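Local coordinates for phosphorylated carbohydrates phosphatase TM_1254 (Thermotoga maritima msb8, PDB 3KBB), which dephosphorylates phosphorylated sugars such as erythrose 4-phosphate, fructose 6-phosphate and mannose 6-phosphate with the help of a divalent metal ion, at residues A[148-153]-A[174-179]. Sequence-based numbering, arbitrary orientation.
Sequences LVLERL and KSAGIE
With CG of L150 anti to its own carbonyl carbon (chi1 -64°) and CD1 continuing the chain in extended form (chi2 171°), the leucine reaches out from its helix toward A176 and I178. I178 has a similar conformation, and its extended chain places CD1 beside the end of L150. L150 CD1 and I178 CD1 meet side by side, 4.2 Å apart; the isoleucine methyl lies along the leucine's branch as a whole, nearly as close to CG and CD2. L150 CD1 also points nearly straight at A176 O, 3.9 Å away in a van der Waals approach, with A176 CB a looser neighbour at 4.5 Å. The contact is small and apolar, burying 98 Å² in all, with L150 supplying over half.

The bend that offers A176 and I178 to one partner is a Schellman motif closing helix 167-175. G177 takes a positive phi of 95°, which suits a residue without a side chain, and its N bonds to K174 O at 2.9 Å. The chain then turns into the extended backbone of I178 on its way to strand 181-184.

Both segments belong to the Rossmann-like core of the HAD superfamily, where helices flank a parallel sheet. Helix 144-153 packs through V149 and L153 on strands 102-106 and 129-131, while L150 faces the end of helix 167-175. P157, in the loop leading to strand 160-164, touches both L150 and I178, and Y146 and L147, one turn earlier on helix 144-153, extend the packing against A176.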
loop_
_atom_site.group_PDB
_atom_site.type_symbol
_atom_site.label_atom_id
_atom_site.label_comp_id
_atom_site.label_asym_id
_atom_site.label_seq_id
_atom_site.Cartn_x
_atom_site.Cartn_y
_atom_site.Cartn_z
ATOM N N LEU A 148 16.980 -3.333 0.481
ATOM C CA LEU A 148 17.327 -2.194 -0.383
ATOM C C LEU A 148 17.001 -0.854 0.312
ATOM O O LEU A 148 17.781 0.111 0.218
ATOM C CB LEU A 148 16.587 -2.296 -1.724
ATOM C CG LEU A 148 16.927 -1.258 -2.823
ATOM C CD1 LEU A 148 18.437 -1.145 -3.048
ATOM C CD2 LEU A 148 16.143 -1.589 -4.122
ATOM N N VAL A 149 15.865 -0.793 1.019
ATOM C CA VAL A 149 15.543 0.414 1.814
ATOM C C VAL A 149 16.653 0.686 2.836
ATOM O O VAL A 149 17.095 1.855 2.959
ATOM C CB VAL A 149 14.166 0.309 2.552
ATOM C CG1 VAL A 149 13.939 1.561 3.469
ATOM C CG2 VAL A 149 13.033 0.243 1.523
ATOM N N LEU A 150 17.081 -0.364 3.563
ATOM C CA LEU A 150 18.157 -0.255 4.563
ATOM C C LEU A 150 19.459 0.211 3.911
ATOM O O LEU A 150 20.159 1.054 4.450
ATOM C CB LEU A 150 18.368 -1.553 5.322
ATOM C CG LEU A 150 17.183 -2.016 6.188
ATOM C CD1 LEU A 150 17.432 -3.417 6.713
ATOM C CD2 LEU A 150 17.090 -0.977 7.328
ATOM N N GLU A 151 19.735 -0.339 2.728
ATOM C CA GLU A 151 20.932 0.030 1.958
ATOM C C GLU A 151 20.944 1.479 1.582
ATOM O O GLU A 151 21.960 2.162 1.790
ATOM C CB GLU A 151 21.066 -0.838 0.721
ATOM C CG GLU A 151 22.385 -0.554 -0.053
ATOM C CD GLU A 151 22.685 -1.626 -1.050
ATOM O OE1 GLU A 151 21.765 -1.967 -1.824
ATOM O OE2 GLU A 151 23.833 -2.132 -1.038
ATOM N N ARG A 152 19.846 1.953 0.992
ATOM C CA ARG A 152 19.738 3.309 0.542
ATOM C C ARG A 152 19.726 4.302 1.724
ATOM O O ARG A 152 20.231 5.412 1.603
ATOM C CB ARG A 152 18.501 3.512 -0.330
ATOM C CG ARG A 152 18.598 2.793 -1.729
ATOM C CD ARG A 152 17.441 3.208 -2.688
ATOM N NE ARG A 152 17.505 2.414 -3.926
ATOM C CZ ARG A 152 16.531 2.255 -4.843
ATOM N NH1 ARG A 152 15.348 2.861 -4.753
ATOM N NH2 ARG A 152 16.782 1.500 -5.904
ATOM N N LEU A 153 19.153 3.899 2.861
ATOM C CA LEU A 153 19.174 4.747 4.063
ATOM C C LEU A 153 20.551 4.749 4.774
ATOM O O LEU A 153 20.860 5.670 5.562
ATOM C CB LEU A 153 18.166 4.182 5.071
ATOM C CG LEU A 153 16.677 4.364 4.833
ATOM C CD1 LEU A 153 15.943 3.442 5.795
ATOM C CD2 LEU A 153 16.303 5.836 5.126
ATOM N N LYS A 174 10.649 -8.406 8.667
ATOM C CA LYS A 174 11.244 -9.298 9.687
ATOM C C LYS A 174 12.443 -10.110 9.149
ATOM O O LYS A 174 13.515 -10.208 9.808
ATOM C CB LYS A 174 10.165 -10.244 10.207
ATOM C CG LYS A 174 10.509 -10.980 11.499
ATOM C CD LYS A 174 10.334 -10.089 12.747
ATOM C CE LYS A 174 10.598 -10.913 14.035
ATOM N NZ LYS A 174 10.134 -12.291 13.726
ATOM N N SER A 175 12.272 -10.678 7.958
ATOM C CA SER A 175 13.354 -11.432 7.305
ATOM C C SER A 175 14.573 -10.585 6.970
ATOM O O SER A 175 15.680 -11.136 6.925
ATOM C CB SER A 175 12.866 -12.190 6.065
ATOM O OG SER A 175 11.941 -13.203 6.429
ATOM N N ALA A 176 14.387 -9.266 6.798
ATOM C CA ALA A 176 15.477 -8.313 6.587
ATOM C C ALA A 176 16.174 -7.951 7.893
ATOM O O ALA A 176 17.113 -7.175 7.877
ATOM C CB ALA A 176 14.954 -7.038 5.901
ATOM N N GLY A 177 15.693 -8.485 9.014
ATOM C CA GLY A 177 16.318 -8.277 10.327
ATOM C C GLY A 177 15.740 -7.155 11.169
ATOM O O GLY A 177 16.262 -6.842 12.250
ATOM N N ILE A 178 14.627 -6.567 10.699
ATOM C CA ILE A 178 13.958 -5.471 11.380
ATOM C C ILE A 178 12.978 -6.054 12.422
ATOM O O ILE A 178 12.107 -6.872 12.092
ATOM C CB ILE A 178 13.182 -4.598 10.389
ATOM C CG1 ILE A 178 14.155 -3.974 9.370
ATOM C CG2 ILE A 178 12.371 -3.473 11.152
ATOM C CD1 ILE A 178 13.461 -3.287 8.192
ATOM N N GLU A 179 13.121 -5.611 13.664
ATOM C CA GLU A 179 12.255 -6.124 14.755
ATOM C C GLU A 179 11.046 -5.248 15.058
ATOM O O GLU A 179 9.953 -5.758 15.376
ATOM C CB GLU A 179 13.093 -6.371 16.009
ATOM C CG GLU A 179 13.956 -7.646 15.870
ATOM C CD GLU A 179 13.150 -8.921 15.695
ATOM O OE1 GLU A 179 12.360 -9.270 16.606
ATOM O OE2 GLU A 179 13.323 -9.589 14.655
#